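Local coordinates for protein urocanate hydratase (Paenibacillus sp. Soil724D2, PDB 7NED) that probably catalyses the NAD+-dependent addition of water to thiourocanate, a step of bacterial ergothioneine breakdown, and binds urocanate in its active site, at residues R207-W215 against I237-I246; T409-R420 against A498-E509. All coordinates share one frame; numbering follows the deposited sequence.

Contact 1. Residues R207-W215 against I237-I246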
loop_
_atom_site.group_PDB
_atom_site.type_symbol
_atom_site.label_atom_id
_atom_site.label_comp_id
_atom_site.label_asym_id
_atom_site.label_seq_id
_atom_site.Cartn_x
_atom_site.Cartn_y
_atom_site.Cartn_z
ATOM N N ARG A 207 -36.018 -7.183 -27.401
ATOM C CA ARG A 207 -36.615 -6.578 -26.213
ATOM C C ARG A 207 -37.637 -7.493 -25.564
ATOM O O ARG A 207 -38.193 -7.154 -24.515
ATOM C CB ARG A 207 -37.245 -5.224 -26.547
ATOM C CG ARG A 207 -36.207 -4.172 -26.907
ATOM C CD ARG A 207 -36.850 -2.867 -27.276
ATOM N NE ARG A 207 -35.920 -1.939 -27.919
ATOM C CZ ARG A 207 -35.461 -0.832 -27.343
ATOM N NH1 ARG A 207 -35.845 -0.517 -26.111
ATOM N NH2 ARG A 207 -34.623 -0.041 -28.001
ATOM N N SER A 208 -37.842 -8.677 -26.122
ATOM C CA SER A 208 -38.845 -9.606 -25.629
ATOM C C SER A 208 -38.177 -10.790 -24.942
ATOM O O SER A 208 -37.396 -11.509 -25.572
ATOM C CB SER A 208 -39.711 -10.081 -26.795
ATOM O OG SER A 208 -40.385 -11.230 -26.401
ATOM N N LEU A 209 -38.522 -11.023 -23.675
ATOM C CA LEU A 209 -37.999 -12.187 -22.974
ATOM C C LEU A 209 -38.493 -13.491 -23.599
ATOM O O LEU A 209 -37.748 -14.469 -23.676
ATOM C CB LEU A 209 -38.379 -12.131 -21.496
ATOM C CG LEU A 209 -38.098 -13.385 -20.685
ATOM C CD1 LEU A 209 -36.597 -13.700 -20.650
ATOM C CD2 LEU A 209 -38.662 -13.289 -19.259
ATOM N N ASP A 210 -39.763 -13.545 -24.004
ATOM C CA ASP A 210 -40.259 -14.747 -24.666
ATOM C C ASP A 210 -39.436 -15.070 -25.901
ATOM O O ASP A 210 -39.077 -16.229 -26.134
ATOM C CB ASP A 210 -41.737 -14.590 -25.032
ATOM C CG ASP A 210 -42.645 -14.605 -23.815
ATOM O OD1 ASP A 210 -42.172 -14.929 -22.701
ATOM O OD2 ASP A 210 -43.849 -14.324 -23.988
ATOM N N GLU A 211 -39.162 -14.061 -26.730
ATOM C CA GLU A 211 -38.358 -14.292 -27.925
ATOM C C GLU A 211 -36.953 -14.755 -27.553
ATOM O O GLU A 211 -36.398 -15.673 -28.184
ATOM C CB GLU A 211 -38.301 -13.034 -28.773
ATOM C CG GLU A 211 -37.468 -13.201 -30.012
ATOM C CD GLU A 211 -37.644 -12.086 -30.999
ATOM O OE1 GLU A 211 -37.247 -10.943 -30.691
ATOM O OE2 GLU A 211 -38.072 -12.372 -32.132
ATOM N N ALA A 212 -36.367 -14.142 -26.526
ATOM C CA ALA A 212 -35.037 -14.552 -26.099
ATOM C C ALA A 212 -35.025 -16.004 -25.678
ATOM O O ALA A 212 -34.111 -16.752 -26.046
ATOM C CB ALA A 212 -34.538 -13.663 -24.948
ATOM N N LEU A 213 -36.014 -16.419 -24.873
ATOM C CA LEU A 213 -36.042 -17.800 -24.394
ATOM C C LEU A 213 -36.316 -18.774 -25.531
ATOM O O LEU A 213 -35.788 -19.892 -25.532
ATOM C CB LEU A 213 -37.092 -17.979 -23.299
ATOM C CG LEU A 213 -36.858 -17.235 -21.982
ATOM C CD1 LEU A 213 -38.133 -17.195 -21.151
ATOM C CD2 LEU A 213 -35.722 -17.886 -21.188
ATOM N N LEU A 214 -37.133 -18.372 -26.512
ATOM C CA LEU A 214 -37.342 -19.222 -27.679
ATOM C C LEU A 214 -36.024 -19.477 -28.403
ATOM O O LEU A 214 -35.702 -20.622 -28.745
ATOM C CB LEU A 214 -38.360 -18.581 -28.626
ATOM C CG LEU A 214 -38.463 -19.230 -30.000
ATOM C CD1 LEU A 214 -39.089 -20.612 -29.829
ATOM C CD2 LEU A 214 -39.288 -18.380 -30.965
ATOM N N TRP A 215 -35.253 -18.411 -28.658
ATOM C CA TRP A 215 -33.919 -18.561 -29.245
ATOM C C TRP A 215 -33.003 -19.446 -28.393
ATOM O O TRP A 215 -32.276 -20.306 -28.918
ATOM C CB TRP A 215 -33.305 -17.175 -29.434
ATOM C CG TRP A 215 -33.928 -16.384 -30.521
ATOM C CD1 TRP A 215 -34.790 -16.834 -31.479
ATOM C CD2 TRP A 215 -33.785 -14.970 -30.736
ATOM N NE1 TRP A 215 -35.160 -15.791 -32.308
ATOM C CE2 TRP A 215 -34.565 -14.636 -31.865
ATOM C CE3 TRP A 215 -33.081 -13.954 -30.071
ATOM C CZ2 TRP A 215 -34.649 -13.333 -32.358
ATOM C CZ3 TRP A 215 -33.153 -12.655 -30.561
ATOM C CH2 TRP A 215 -33.938 -12.352 -31.698
ATOM N N ILE A 237 -35.735 -9.422 -14.660
ATOM C CA ILE A 237 -35.755 -10.632 -15.487
ATOM C C ILE A 237 -35.467 -11.852 -14.635
ATOM O O ILE A 237 -36.117 -12.896 -14.789
ATOM C CB ILE A 237 -34.749 -10.540 -16.645
ATOM C CG1 ILE A 237 -35.103 -9.415 -17.638
ATOM C CG2 ILE A 237 -34.613 -11.940 -17.365
ATOM C CD1 ILE A 237 -36.451 -9.572 -18.295
ATOM N N TYR A 238 -34.468 -11.760 -13.742
ATOM C CA TYR A 238 -34.083 -12.947 -12.983
ATOM C C TYR A 238 -35.240 -13.454 -12.143
ATOM O O TYR A 238 -35.523 -14.667 -12.192
ATOM C CB TYR A 238 -32.855 -12.695 -12.111
ATOM C CG TYR A 238 -31.516 -12.649 -12.824
ATOM C CD1 TYR A 238 -30.376 -13.111 -12.189
ATOM C CD2 TYR A 238 -31.393 -12.134 -14.118
ATOM C CE1 TYR A 238 -29.153 -13.055 -12.802
ATOM C CE2 TYR A 238 -30.170 -12.074 -14.740
ATOM C CZ TYR A 238 -29.044 -12.529 -14.061
ATOM O OH TYR A 238 -27.813 -12.463 -14.668
ATOM N N PRO A 239 -35.962 -12.617 -11.401
ATOM C CA PRO A 239 -37.105 -13.138 -10.634
ATOM C C PRO A 239 -38.187 -13.693 -11.526
ATOM O O PRO A 239 -38.880 -14.638 -11.125
ATOM C CB PRO A 239 -37.609 -11.915 -9.857
ATOM C CG PRO A 239 -36.433 -10.976 -9.810
ATOM C CD PRO A 239 -35.702 -11.190 -11.104
ATOM N N GLU A 240 -38.351 -13.123 -12.723
ATOM C CA GLU A 240 -39.345 -13.640 -13.660
ATOM C C GLU A 240 -38.993 -15.053 -14.125
ATOM O O GLU A 240 -39.875 -15.906 -14.265
ATOM C CB GLU A 240 -39.487 -12.677 -14.836
ATOM C CG GLU A 240 -40.342 -13.191 -15.970
ATOM C CD GLU A 240 -41.817 -13.236 -15.620
ATOM O OE1 GLU A 240 -42.608 -13.632 -16.500
ATOM O OE2 GLU A 240 -42.187 -12.873 -14.477
ATOM N N LEU A 241 -37.714 -15.337 -14.361
ATOM C CA LEU A 241 -37.356 -16.707 -14.714
ATOM C C LEU A 241 -37.643 -17.650 -13.558
ATOM O O LEU A 241 -38.062 -18.796 -13.760
ATOM C CB LEU A 241 -35.890 -16.781 -15.115
ATOM C CG LEU A 241 -35.523 -15.930 -16.320
ATOM C CD1 LEU A 241 -34.017 -15.993 -16.515
ATOM C CD2 LEU A 241 -36.251 -16.476 -17.560
ATOM N N VAL A 242 -37.438 -17.183 -12.337
ATOM C CA VAL A 242 -37.789 -17.977 -11.171
ATOM C C VAL A 242 -39.291 -18.214 -11.139
ATOM O O VAL A 242 -39.765 -19.314 -10.824
ATOM C CB VAL A 242 -37.302 -17.268 -9.898
ATOM C CG1 VAL A 242 -37.869 -17.950 -8.675
ATOM C CG2 VAL A 242 -35.768 -17.227 -9.879
ATOM N N ARG A 243 -40.062 -17.180 -11.443
ATOM C CA ARG A 243 -41.508 -17.333 -11.494
ATOM C C ARG A 243 -41.907 -18.387 -12.531
ATOM O O ARG A 243 -42.743 -19.259 -12.267
ATOM C CB ARG A 243 -42.144 -15.978 -11.805
ATOM C CG ARG A 243 -43.616 -15.852 -11.429
ATOM C CD ARG A 243 -44.211 -14.522 -11.893
ATOM N NE ARG A 243 -44.220 -14.422 -13.356
ATOM C CZ ARG A 243 -45.015 -15.138 -14.145
ATOM N NH1 ARG A 243 -45.860 -16.010 -13.607
ATOM N NH2 ARG A 243 -44.959 -14.997 -15.463
ATOM N N ARG A 244 -41.324 -18.309 -13.726
ATOM C CA ARG A 244 -41.639 -19.239 -14.796
ATOM C C ARG A 244 -41.053 -20.622 -14.588
ATOM O O ARG A 244 -41.273 -21.473 -15.458
ATOM C CB ARG A 244 -41.151 -18.691 -16.130
ATOM C CG ARG A 244 -41.762 -17.377 -16.494
ATOM C CD ARG A 244 -41.377 -17.023 -17.894
ATOM N NE ARG A 244 -41.798 -15.678 -18.245
ATOM C CZ ARG A 244 -41.908 -15.258 -19.495
ATOM N NH1 ARG A 244 -41.634 -16.102 -20.487
ATOM N NH2 ARG A 244 -42.310 -14.018 -19.764
ATOM N N GLY A 245 -40.353 -20.870 -13.476
ATOM C CA GLY A 245 -39.703 -22.154 -13.240
ATOM C C GLY A 245 -38.624 -22.507 -14.242
ATOM O O GLY A 245 -38.330 -23.687 -14.446
ATOM N N ILE A 246 -38.037 -21.507 -14.886
ATOM C CA ILE A 246 -36.968 -21.695 -15.851
ATOM C C ILE A 246 -35.644 -21.563 -15.102
ATOM O O ILE A 246 -35.322 -20.487 -14.589
ATOM C CB ILE A 246 -37.077 -20.672 -16.981
ATOM C CG1 ILE A 246 -38.298 -20.996 -17.848
ATOM C CG2 ILE A 246 -35.826 -20.655 -17.806
ATOM C CD1 ILE A 246 -38.403 -20.159 -19.088
#

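Contact 2. Residues T409-R420 against A498-E509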
loop_
_atom_site.group_PDB
_atom_site.type_symbol
_atom_site.label_atom_id
_atom_site.label_comp_id
_atom_site.label_asym_id
_atom_site.label_seq_id
_atom_site.Cartn_x
_atom_site.Cartn_y
_atom_site.Cartn_z
ATOM N N THR A 409 7.806 -14.847 -19.636
ATOM C CA THR A 409 9.143 -14.374 -19.969
ATOM C C THR A 409 9.553 -14.846 -21.360
ATOM O O THR A 409 10.072 -14.070 -22.166
ATOM C CB THR A 409 10.119 -14.893 -18.912
ATOM O OG1 THR A 409 9.699 -14.416 -17.624
ATOM C CG2 THR A 409 11.562 -14.452 -19.213
ATOM N N LYS A 410 9.353 -16.136 -21.633
ATOM C CA LYS A 410 9.642 -16.709 -22.951
ATOM C C LYS A 410 8.956 -15.921 -24.067
ATOM O O LYS A 410 9.583 -15.544 -25.070
ATOM C CB LYS A 410 9.194 -18.174 -22.956
ATOM C CG LYS A 410 9.268 -18.832 -24.318
ATOM C CD LYS A 410 9.075 -20.316 -24.189
ATOM C CE LYS A 410 8.994 -20.954 -25.589
ATOM N NZ LYS A 410 8.569 -22.385 -25.425
ATOM N N LEU A 411 7.652 -15.694 -23.930
ATOM C CA LEU A 411 6.933 -14.925 -24.943
ATOM C C LEU A 411 7.533 -13.530 -25.106
ATOM O O LEU A 411 7.802 -13.077 -26.221
ATOM C CB LEU A 411 5.466 -14.831 -24.552
ATOM C CG LEU A 411 4.641 -13.981 -25.502
ATOM C CD1 LEU A 411 4.654 -14.561 -26.963
ATOM C CD2 LEU A 411 3.239 -13.974 -24.959
ATOM N N ALA A 412 7.711 -12.813 -23.997
ATOM C CA ALA A 412 8.127 -11.420 -24.105
ATOM C C ALA A 412 9.531 -11.303 -24.698
ATOM O O ALA A 412 9.803 -10.382 -25.485
ATOM C CB ALA A 412 8.055 -10.737 -22.729
ATOM N N LEU A 413 10.434 -12.226 -24.340
ATOM C CA LEU A 413 11.771 -12.195 -24.940
ATOM C C LEU A 413 11.722 -12.481 -26.452
ATOM O O LEU A 413 12.396 -11.806 -27.237
ATOM C CB LEU A 413 12.691 -13.201 -24.239
ATOM C CG LEU A 413 13.133 -12.782 -22.828
ATOM C CD1 LEU A 413 13.977 -13.904 -22.224
ATOM C CD2 LEU A 413 13.862 -11.446 -22.800
ATOM N N ALA A 414 10.959 -13.499 -26.873
ATOM C CA ALA A 414 10.801 -13.763 -28.313
ATOM C C ALA A 414 10.248 -12.539 -29.027
ATOM O O ALA A 414 10.771 -12.138 -30.075
ATOM C CB ALA A 414 9.899 -14.979 -28.552
ATOM N N VAL A 415 9.228 -11.895 -28.447
ATOM C CA VAL A 415 8.601 -10.751 -29.107
ATOM C C VAL A 415 9.578 -9.593 -29.200
ATOM O O VAL A 415 9.655 -8.909 -30.233
ATOM C CB VAL A 415 7.316 -10.340 -28.374
ATOM C CG1 VAL A 415 6.862 -8.950 -28.811
ATOM C CG2 VAL A 415 6.192 -11.384 -28.606
ATOM N N ASN A 416 10.327 -9.331 -28.110
ATOM C CA ASN A 416 11.318 -8.267 -28.173
ATOM C C ASN A 416 12.337 -8.537 -29.271
ATOM O O ASN A 416 12.773 -7.614 -29.967
ATOM C CB ASN A 416 12.022 -8.087 -26.815
ATOM C CG ASN A 416 12.688 -6.739 -26.708
ATOM O OD1 ASN A 416 12.031 -5.705 -26.863
ATOM N ND2 ASN A 416 13.999 -6.732 -26.445
ATOM N N GLN A 417 12.776 -9.781 -29.409
ATOM C CA GLN A 417 13.683 -10.051 -30.512
ATOM C C GLN A 417 12.990 -9.815 -31.853
ATOM O O GLN A 417 13.608 -9.298 -32.796
ATOM C CB GLN A 417 14.214 -11.463 -30.425
ATOM C CG GLN A 417 15.168 -11.810 -31.542
ATOM C CD GLN A 417 15.699 -13.208 -31.385
ATOM O OE1 GLN A 417 15.539 -13.818 -30.334
ATOM N NE2 GLN A 417 16.346 -13.721 -32.418
ATOM N N MET A 418 11.702 -10.165 -31.951
ATOM C CA MET A 418 10.994 -9.947 -33.216
ATOM C C MET A 418 10.907 -8.469 -33.523
ATOM O O MET A 418 10.976 -8.065 -34.691
ATOM C CB MET A 418 9.590 -10.560 -33.164
ATOM C CG MET A 418 9.594 -12.047 -32.914
ATOM S SD MET A 418 7.948 -12.769 -32.734
ATOM C CE MET A 418 7.068 -12.132 -34.171
ATOM N N VAL A 419 10.734 -7.636 -32.487
ATOM C CA VAL A 419 10.782 -6.199 -32.717
ATOM C C VAL A 419 12.165 -5.807 -33.221
ATOM O O VAL A 419 12.316 -5.079 -34.207
ATOM C CB VAL A 419 10.411 -5.418 -31.437
ATOM C CG1 VAL A 419 10.624 -3.914 -31.678
ATOM C CG2 VAL A 419 8.972 -5.667 -31.051
ATOM N N ARG A 420 13.192 -6.299 -32.552
ATOM C CA ARG A 420 14.558 -5.928 -32.905
ATOM C C ARG A 420 14.899 -6.342 -34.342
ATOM O O ARG A 420 15.557 -5.591 -35.072
ATOM C CB ARG A 420 15.513 -6.565 -31.877
ATOM C CG ARG A 420 16.992 -6.523 -32.212
ATOM C CD ARG A 420 17.847 -6.778 -30.954
ATOM N NE ARG A 420 17.833 -8.164 -30.483
ATOM C CZ ARG A 420 17.279 -8.558 -29.335
ATOM N NH1 ARG A 420 16.686 -7.657 -28.554
ATOM N NH2 ARG A 420 17.310 -9.840 -28.962
ATOM N N ALA A 498 8.438 -3.706 -24.885
ATOM C CA ALA A 498 9.380 -4.487 -25.684
ATOM C C ALA A 498 9.686 -3.650 -26.919
ATOM O O ALA A 498 9.010 -3.752 -27.946
ATOM C CB ALA A 498 8.785 -5.843 -26.044
ATOM N N ASP A 499 10.680 -2.776 -26.800
ATOM C CA ASP A 499 11.042 -1.870 -27.876
ATOM C C ASP A 499 12.170 -2.410 -28.733
ATOM O O ASP A 499 12.680 -1.687 -29.590
ATOM C CB ASP A 499 11.410 -0.475 -27.317
ATOM C CG ASP A 499 12.653 -0.489 -26.449
ATOM O OD1 ASP A 499 13.263 -1.569 -26.257
ATOM O OD2 ASP A 499 13.050 0.608 -25.967
ATOM N N GLY A 500 12.551 -3.660 -28.546
ATOM C CA GLY A 500 13.568 -4.262 -29.366
ATOM C C GLY A 500 14.989 -4.193 -28.841
ATOM O O GLY A 500 15.827 -4.983 -29.290
ATOM N N SER A 501 15.302 -3.284 -27.903
ATOM C CA SER A 501 16.697 -3.139 -27.500
ATOM C C SER A 501 17.152 -4.327 -26.679
ATOM O O SER A 501 16.361 -5.011 -26.028
ATOM C CB SER A 501 16.912 -1.869 -26.674
ATOM O OG SER A 501 16.328 -2.033 -25.389
ATOM N N THR A 502 18.470 -4.544 -26.670
ATOM C CA THR A 502 19.010 -5.591 -25.817
ATOM C C THR A 502 18.853 -5.234 -24.351
ATOM O O THR A 502 18.656 -6.121 -23.520
ATOM C CB THR A 502 20.481 -5.842 -26.135
ATOM O OG1 THR A 502 21.185 -4.603 -26.036
ATOM C CG2 THR A 502 20.608 -6.394 -27.551
ATOM N N GLU A 503 18.902 -3.955 -24.016
ATOM C CA GLU A 503 18.685 -3.604 -22.620
ATOM C C GLU A 503 17.269 -3.953 -22.183
ATOM O O GLU A 503 17.058 -4.402 -21.046
ATOM C CB GLU A 503 19.005 -2.127 -22.403
ATOM C CG GLU A 503 20.500 -1.895 -22.374
ATOM C CD GLU A 503 20.869 -0.484 -22.022
ATOM O OE1 GLU A 503 22.077 -0.204 -21.818
ATOM O OE2 GLU A 503 19.953 0.362 -21.966
ATOM N N SER A 504 16.291 -3.822 -23.086
ATOM C CA SER A 504 14.932 -4.239 -22.740
ATOM C C SER A 504 14.840 -5.733 -22.472
ATOM O O SER A 504 13.976 -6.173 -21.698
ATOM C CB SER A 504 13.969 -3.794 -23.847
ATOM O OG SER A 504 13.894 -2.375 -23.804
ATOM N N ASP A 505 15.699 -6.540 -23.105
ATOM C CA ASP A 505 15.696 -7.972 -22.827
ATOM C C ASP A 505 15.880 -8.219 -21.338
ATOM O O ASP A 505 15.148 -9.012 -20.720
ATOM C CB ASP A 505 16.805 -8.653 -23.619
ATOM C CG ASP A 505 16.464 -8.811 -25.084
ATOM O OD1 ASP A 505 15.255 -8.905 -25.417
ATOM O OD2 ASP A 505 17.403 -8.820 -25.913
ATOM N N ILE A 506 16.865 -7.545 -20.741
ATOM C CA ILE A 506 17.093 -7.696 -19.308
ATOM C C ILE A 506 15.860 -7.263 -18.527
ATOM O O ILE A 506 15.424 -7.954 -17.598
ATOM C CB ILE A 506 18.330 -6.894 -18.864
ATOM C CG1 ILE A 506 19.545 -7.329 -19.668
ATOM C CG2 ILE A 506 18.528 -7.039 -17.354
ATOM C CD1 ILE A 506 20.420 -6.186 -20.039
ATOM N N ARG A 507 15.301 -6.092 -18.864
ATOM C CA ARG A 507 14.152 -5.595 -18.104
ATOM C C ARG A 507 12.989 -6.582 -18.164
ATOM O O ARG A 507 12.345 -6.883 -17.142
ATOM C CB ARG A 507 13.732 -4.228 -18.642
ATOM C CG ARG A 507 14.858 -3.161 -18.513
ATOM C CD ARG A 507 14.370 -1.720 -18.834
ATOM N NE ARG A 507 13.787 -1.606 -20.173
ATOM C CZ ARG A 507 12.482 -1.684 -20.403
ATOM N NH1 ARG A 507 11.653 -1.876 -19.371
ATOM N NH2 ARG A 507 12.010 -1.574 -21.662
ATOM N N LEU A 508 12.696 -7.080 -19.372
ATOM C CA LEU A 508 11.550 -7.963 -19.562
ATOM C C LEU A 508 11.741 -9.261 -18.800
ATOM O O LEU A 508 10.817 -9.761 -18.154
ATOM C CB LEU A 508 11.362 -8.261 -21.046
ATOM C CG LEU A 508 10.991 -7.075 -21.917
ATOM C CD1 LEU A 508 11.164 -7.514 -23.367
ATOM C CD2 LEU A 508 9.532 -6.755 -21.646
ATOM N N GLU A 509 12.925 -9.856 -18.928
ATOM C CA GLU A 509 13.228 -11.089 -18.217
ATOM C C GLU A 509 13.107 -10.899 -16.715
ATOM O O GLU A 509 12.510 -11.735 -16.022
ATOM C CB GLU A 509 14.646 -11.535 -18.574
ATOM C CG GLU A 509 15.003 -12.948 -18.165
ATOM C CD GLU A 509 16.448 -13.254 -18.539
ATOM O OE1 GLU A 509 17.354 -12.700 -17.902
ATOM O OE2 GLU A 509 16.688 -13.974 -19.506
HETATM O O HOH W 1 15.020 -11.146 -26.755
#

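Contact 1. Residues R207-W215 against I237-I246
Asp210 and Arg244 join the two segments by a salt bridge whose main bond runs from Arg244 NH1 to Asp210 OD1, 2.6 Å long. It lies in the guanidinium plane and meets the oxygen nearly along its C-O bond; the carboxylate itself is turned 60° from that plane. A weak bond from Arg244 NH2 ends on the same oxygen. Leu209 CD2 sits over one face of the guanidinium, 3.8 Å from Arg244 NH2, and also touches Glu240 CG. Deeper in, Leu213 parts its methyls: CD1 meets Ile246 CD1 tip to tip at 3.6 Å, while CD2 slides past Leu241 CD2 at 3.9 Å.

The second shell orients the arginine. Extended from CG to NE, Arg244 turns its NE to Glu240 OE1 (2.8 Å), and Arg243 grips the same carboxylate side-on, NE to OE2 and NH2 to OE1. Ser208 caps helix 209-222, its OG accepting from Glu211 N, and a Schellman motif at Gly245 ends helix 234-243. Leu230 of strand 226-231 touches both Leu209 and Ile237, placing the contact between two neighbouring helices on one side of the Rossmann-like parallel sheet.

The two carboxylates and two guanidiniums of this network probably balance in charge, and with Glu240 and Asp210 gripping it, the Arg244 guanidinium is probably held in one rotation above the small leucine-isoleucine cluster.

Contact 2. Residues T409-R420 against A498-E509
Asn416 and Arg420, one turn apart on helix 407-420, supply the polar grip on the loop and first turns of 498-509. Asn416 uses both ends of its amide: OD1 accepts from Gly500 N (2.7 Å), which comes from above the carbonyl plane, while ND2 donates to Asp505 OD1 (2.7 Å) and, in the amide plane, to Ser501 O (3.0 Å). Its CG stands opposite the backbone N (chi1 -161°), which carries the amide into the bend before helix 502-525. Arg420, bent at chi3, curls round Gly500 O, to which NH1 donates a bond of 2.9 Å.

The charged pair is looser. Arg420 NH1 and NH2 both make weak bonds to Asp505 OD2, with guanidinium and carboxylate nearly perpendicular at 86°. A water donates to Leu413 O and to Asp505 OD1, and takes a weak bond from Arg420 NH2.

Van der Waals packing fills in the rest of this antiparallel pair. Leu508 CD1 presses on Asn416 CB (3.6 Å), Leu413 CD2 lies against Asp505 O, and Thr409 CG2 rests on Glu509. Gly500 passes close to the helix, its CA making a CA-H...O contact with Asn416 O (3.5 Å) beside Val419.

Capping completes the bend: an Asx turn at Asp499, whose OD1 takes Ser501 N and Ser504 OG from opposite faces, and Ser501 as N-cap of helix 502-525.

Buried Asn416 thus has both amide ends satisfied, and Asp505, shared by Asn416, Arg420 and water near a helix start, is probably stabilised as the anion.

How the contacts relate
Contact 1 and contact 2 stand on opposite sides of the chain's centre, about 51 Å apart between centres and about 33 Å between nearest atoms. They follow in series: the 207-215/237-246 pair is complete before the 409-420/498-509 pair begins. They share neither helix nor sheet. Contact 1 joins helices 209-222 and 234-243 beside the parallel sheet of the Rossmann-like domain, with the side chain of Ile237 about 8 Å from the bound NAD. Contact 2 joins helix 407-420 to the end of strand 490-498 and the start of helix 502-525 in the C-terminal domain, against strand 428-441 of the mixed sheet. Each therefore packs its own domain, and neither directly bridges the two.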